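Local coordinates for uncharacterized conserved protein (Geobacillus kaustophilus, PDB 2R5X) that is of unknown function but belongs to the YugN-like family and sets a long C-terminal helix against an antiparallel sheet, at residues A[6-9]-A[10-13]; A[96-99]-A[100-103]. The protein carries 1 engineered substitution. All blocks are in the same frame, centred on the assembly; numbering follows the deposited sequence.

Interaction 1. Residues A[6-9]-A[10-13]; sequences ENTG and LENQ
Thr8 and Leu10 meet through one hydroxyl in an ST turn: OG1 of Thr8 accepts the backbone N-H of Leu10 at 3.2 Å, a nearly straight bond (162°). With chi1 at 63°, OG1 sits between its own N and carbonyl carbon, facing forward along the chain to that amide. A weak bond from Asn12 N to Gly9 O at 3.3 Å closes the next turn. At phi 88° a CB on Gly9 would collide with the carbonyl O of Thr8.

OG1 also lies 3.3 Å from Leu10 CG, the leucine side chain running obliquely past it.

Three waters fill in on the Glu11 side. One links Asn7 N with Glu6 OE1 and Glu11 OE2, which lie 4.3 Å apart as like charges; a second joins Thr8 OG1 to Glu11 OE2, and a third Gly9 N to Glu11 OE1. With an alanine in place of Thr8, the Leu10 amide would probably be left without its acceptor, and the second water without one of its partners.

This loop connects strands 3-4 and 14-16. Glu11 OE2 also bonds Thr77 on strand 71-84, while Lys113 of helix 99-117 bonds Gly9 O and Gln13 OE1, and Leu10 packs between that strand and helix.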
loop_
_atom_site.group_PDB
_atom_site.type_symbol
_atom_site.label_atom_id
_atom_site.label_comp_id
_atom_site.label_asym_id
_atom_site.label_seq_id
_atom_site.Cartn_x
_atom_site.Cartn_y
_atom_site.Cartn_z
ATOM N N GLU A 6 5.171 8.337 -7.181
ATOM C CA GLU A 6 4.796 8.229 -8.584
ATOM C C GLU A 6 5.702 7.241 -9.313
ATOM O O GLU A 6 6.793 6.918 -8.832
ATOM C CB GLU A 6 4.861 9.604 -9.270
ATOM C CG GLU A 6 4.041 10.722 -8.599
ATOM C CD GLU A 6 2.532 10.549 -8.716
ATOM O OE1 GLU A 6 2.062 9.849 -9.638
ATOM O OE2 GLU A 6 1.808 11.130 -7.878
ATOM N N ASN A 7 5.239 6.764 -10.468
ATOM C CA ASN A 7 6.015 5.878 -11.351
ATOM C C ASN A 7 6.469 4.546 -10.743
ATOM O O ASN A 7 7.517 4.017 -11.112
ATOM C CB ASN A 7 7.201 6.619 -11.992
ATOM C CG ASN A 7 6.800 7.944 -12.602
ATOM O OD1 ASN A 7 5.973 8.003 -13.514
ATOM N ND2 ASN A 7 7.387 9.021 -12.098
ATOM N N THR A 8 5.673 3.999 -9.826
ATOM C CA THR A 8 5.911 2.647 -9.312
ATOM C C THR A 8 5.378 1.593 -10.290
ATOM O O THR A 8 5.776 0.430 -10.243
ATOM C CB THR A 8 5.216 2.419 -7.953
ATOM O OG1 THR A 8 3.795 2.540 -8.124
ATOM C CG2 THR A 8 5.717 3.421 -6.890
ATOM N N GLY A 9 4.451 2.006 -11.152
ATOM C CA GLY A 9 3.781 1.101 -12.082
ATOM C C GLY A 9 2.525 0.435 -11.538
ATOM O O GLY A 9 1.846 -0.300 -12.264
ATOM N N LEU A 10 2.211 0.692 -10.267
ATOM C CA LEU A 10 1.138 -0.030 -9.566
ATOM C C LEU A 10 -0.257 0.299 -10.080
ATOM O O LEU A 10 -1.139 -0.563 -10.094
ATOM C CB LEU A 10 1.226 0.188 -8.046
ATOM C CG LEU A 10 2.459 -0.421 -7.357
ATOM C CD1 LEU A 10 2.432 -0.200 -5.852
ATOM C CD2 LEU A 10 2.567 -1.894 -7.664
ATOM N N GLU A 11 -0.440 1.537 -10.531
ATOM C CA GLU A 11 -1.749 2.021 -10.975
ATOM C C GLU A 11 -2.145 1.497 -12.362
ATOM O O GLU A 11 -3.243 1.787 -12.843
ATOM C CB GLU A 11 -1.782 3.560 -10.990
ATOM C CG GLU A 11 -1.249 4.262 -9.734
ATOM C CD GLU A 11 0.208 4.696 -9.858
ATOM O OE1 GLU A 11 1.030 3.927 -10.397
ATOM O OE2 GLU A 11 0.539 5.808 -9.406
ATOM N N ASN A 12 -1.254 0.733 -12.994
ATOM C CA ASN A 12 -1.413 0.320 -14.397
ATOM C C ASN A 12 -1.955 -1.095 -14.604
ATOM O O ASN A 12 -2.218 -1.496 -15.742
ATOM C CB ASN A 12 -0.090 0.483 -15.165
ATOM C CG ASN A 12 0.408 1.924 -15.196
ATOM O OD1 ASN A 12 -0.378 2.873 -15.259
ATOM N ND2 ASN A 12 1.728 2.090 -15.162
ATOM N N GLN A 13 -2.110 -1.849 -13.520
ATOM C CA GLN A 13 -2.673 -3.193 -13.610
ATOM C C GLN A 13 -3.555 -3.548 -12.410
ATOM O O GLN A 13 -3.399 -3.005 -11.316
ATOM C CB GLN A 13 -1.574 -4.251 -13.849
ATOM C CG GLN A 13 -0.954 -4.884 -12.595
ATOM C CD GLN A 13 -0.124 -3.911 -11.778
ATOM O OE1 GLN A 13 0.916 -3.433 -12.228
ATOM N NE2 GLN A 13 -0.576 -3.626 -10.565
HETATM O O HOH W 1 2.544 7.393 -10.859
HETATM O O HOH W 2 3.109 5.105 -8.437
HETATM O O HOH W 3 2.967 4.745 -11.919
#

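Interaction 2. Residues A[96-99]-A[100-103]; sequences HFPS and SLVS
Pro98 stands at the N-cap position of helix 99-117, and Val102 and Leu101 in the first turn pack back against it. A helical bond runs from Val102 N to Pro98 O at 3.2 Å, close to straight (164°). The same oxygen takes a second, weak bond from Leu101 N, bent to 123°. As a proline, the N-cap residue has no side-chain acceptor to offer, so what it gives the first turn here is its carbonyl.

Val102 is worth following outward. Its CB lies 3.4 Å from Ser99 O and a little farther from Pro98 O. From there CG2, which lies beside the valine's own backbone N, comes to 3.3 Å from Pro98 O and also faces CB of Phe97 at 4.3 Å. The valine thus lays a methyl group beside the N-cap carbonyl, and it reaches on to Met80 of strand 71-84 and Leu3 of strand 3-4.

Leu101 lies alongside the proline ring and points the same way, its CB 3.8 Å from Pro98 CG. Tyr53 of strand 51-61 touches Phe97, Pro98 and Leu101 alike, which ties the N-cap and the first turn to the sheet.

On the more exposed side of the turn, the hydroxyl of Ser103 lies beside its own backbone N (chi1 -61°) and reaches back one turn. Its OG donates to Ser99 O at 3.1 Å, while its backbone N donates to that same oxygen at 3.0 Å, the two donors arriving from opposite faces of the carbonyl plane.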
loop_
_atom_site.group_PDB
_atom_site.type_symbol
_atom_site.label_atom_id
_atom_site.label_comp_id
_atom_site.label_asym_id
_atom_site.label_seq_id
_atom_site.Cartn_x
_atom_site.Cartn_y
_atom_site.Cartn_z
ATOM N N HIS A 96 8.526 17.765 6.754
ATOM C CA HIS A 96 9.796 17.284 6.291
ATOM C C HIS A 96 9.813 15.792 6.375
ATOM O O HIS A 96 9.632 15.216 7.408
ATOM C CB HIS A 96 10.896 17.845 7.156
ATOM C CG HIS A 96 11.215 19.275 6.871
ATOM N ND1 HIS A 96 12.431 19.683 6.380
ATOM C CD2 HIS A 96 10.480 20.400 7.026
ATOM C CE1 HIS A 96 12.432 20.989 6.228
ATOM N NE2 HIS A 96 11.257 21.448 6.601
ATOM N N PHE A 97 10.029 15.161 5.264
ATOM C CA PHE A 97 10.148 13.709 5.209
ATOM C C PHE A 97 11.611 13.301 5.098
ATOM O O PHE A 97 12.337 13.837 4.266
ATOM C CB PHE A 97 9.326 13.132 4.048
ATOM C CG PHE A 97 7.834 13.178 4.276
ATOM C CD1 PHE A 97 7.195 12.171 4.996
ATOM C CD2 PHE A 97 7.071 14.230 3.774
ATOM C CE1 PHE A 97 5.814 12.208 5.210
ATOM C CE2 PHE A 97 5.688 14.277 3.983
ATOM C CZ PHE A 97 5.063 13.264 4.703
ATOM N N PRO A 98 12.054 12.365 5.955
ATOM C CA PRO A 98 13.428 11.868 5.951
ATOM C C PRO A 98 13.746 11.077 4.695
ATOM O O PRO A 98 12.993 10.181 4.326
ATOM C CB PRO A 98 13.477 10.947 7.180
ATOM C CG PRO A 98 12.071 10.624 7.505
ATOM C CD PRO A 98 11.236 11.752 7.016
ATOM N N SER A 99 14.863 11.407 4.052
ATOM C CA SER A 99 15.244 10.792 2.776
ATOM C C SER A 99 15.466 9.278 2.864
ATOM O O SER A 99 15.138 8.552 1.925
ATOM C CB SER A 99 16.486 11.476 2.199
ATOM O OG SER A 99 17.532 11.480 3.154
ATOM N N SER A 100 16.006 8.817 3.992
ATOM C CA SER A 100 16.240 7.388 4.225
ATOM C C SER A 100 14.942 6.586 4.242
ATOM O O SER A 100 14.875 5.486 3.695
ATOM C CB SER A 100 16.985 7.170 5.545
ATOM O OG SER A 100 16.244 7.689 6.636
ATOM N N LEU A 101 13.917 7.144 4.874
ATOM C CA LEU A 101 12.622 6.473 4.963
ATOM C C LEU A 101 11.906 6.462 3.611
ATOM O O LEU A 101 11.249 5.482 3.261
ATOM C CB LEU A 101 11.753 7.124 6.035
ATOM C CG LEU A 101 11.146 6.137 7.014
ATOM C CD1 LEU A 101 11.121 6.744 8.402
ATOM C CD2 LEU A 101 9.761 5.726 6.551
ATOM N N VAL A 102 12.068 7.546 2.856
ATOM C CA VAL A 102 11.599 7.641 1.467
ATOM C C VAL A 102 12.198 6.558 0.581
ATOM O O VAL A 102 11.485 5.922 -0.206
ATOM C CB VAL A 102 11.901 9.041 0.880
ATOM C CG1 VAL A 102 11.627 9.101 -0.631
ATOM C CG2 VAL A 102 11.096 10.084 1.610
ATOM N N SER A 103 13.504 6.341 0.731
ATOM C CA SER A 103 14.214 5.313 -0.024
ATOM C C SER A 103 13.745 3.905 0.332
ATOM O O SER A 103 13.558 3.080 -0.560
ATOM C CB SER A 103 15.729 5.448 0.167
ATOM O OG SER A 103 16.174 6.709 -0.304
#

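Interaction 1 comes first along the chain, in the loop between strands 3-4 and 14-16; interaction 2 follows much later, where the chain leaves strand 71-84 and enters helix 99-117. Their centres are 20 Å apart and their nearest atoms about 9 Å, so they do not touch. Both nevertheless involve helix 99-117 and strand 71-84. The 96-103 stretch starts helix 99-117 and sets its first turn on strands 51-61 and 71-84, whereas the 6-13 loop reaches the later part of that helix through Val112, Lys113 and Leu116, and strand 71-84 through Leu75 and Thr77. The long helix is therefore joined to the rest of the fold near both ends.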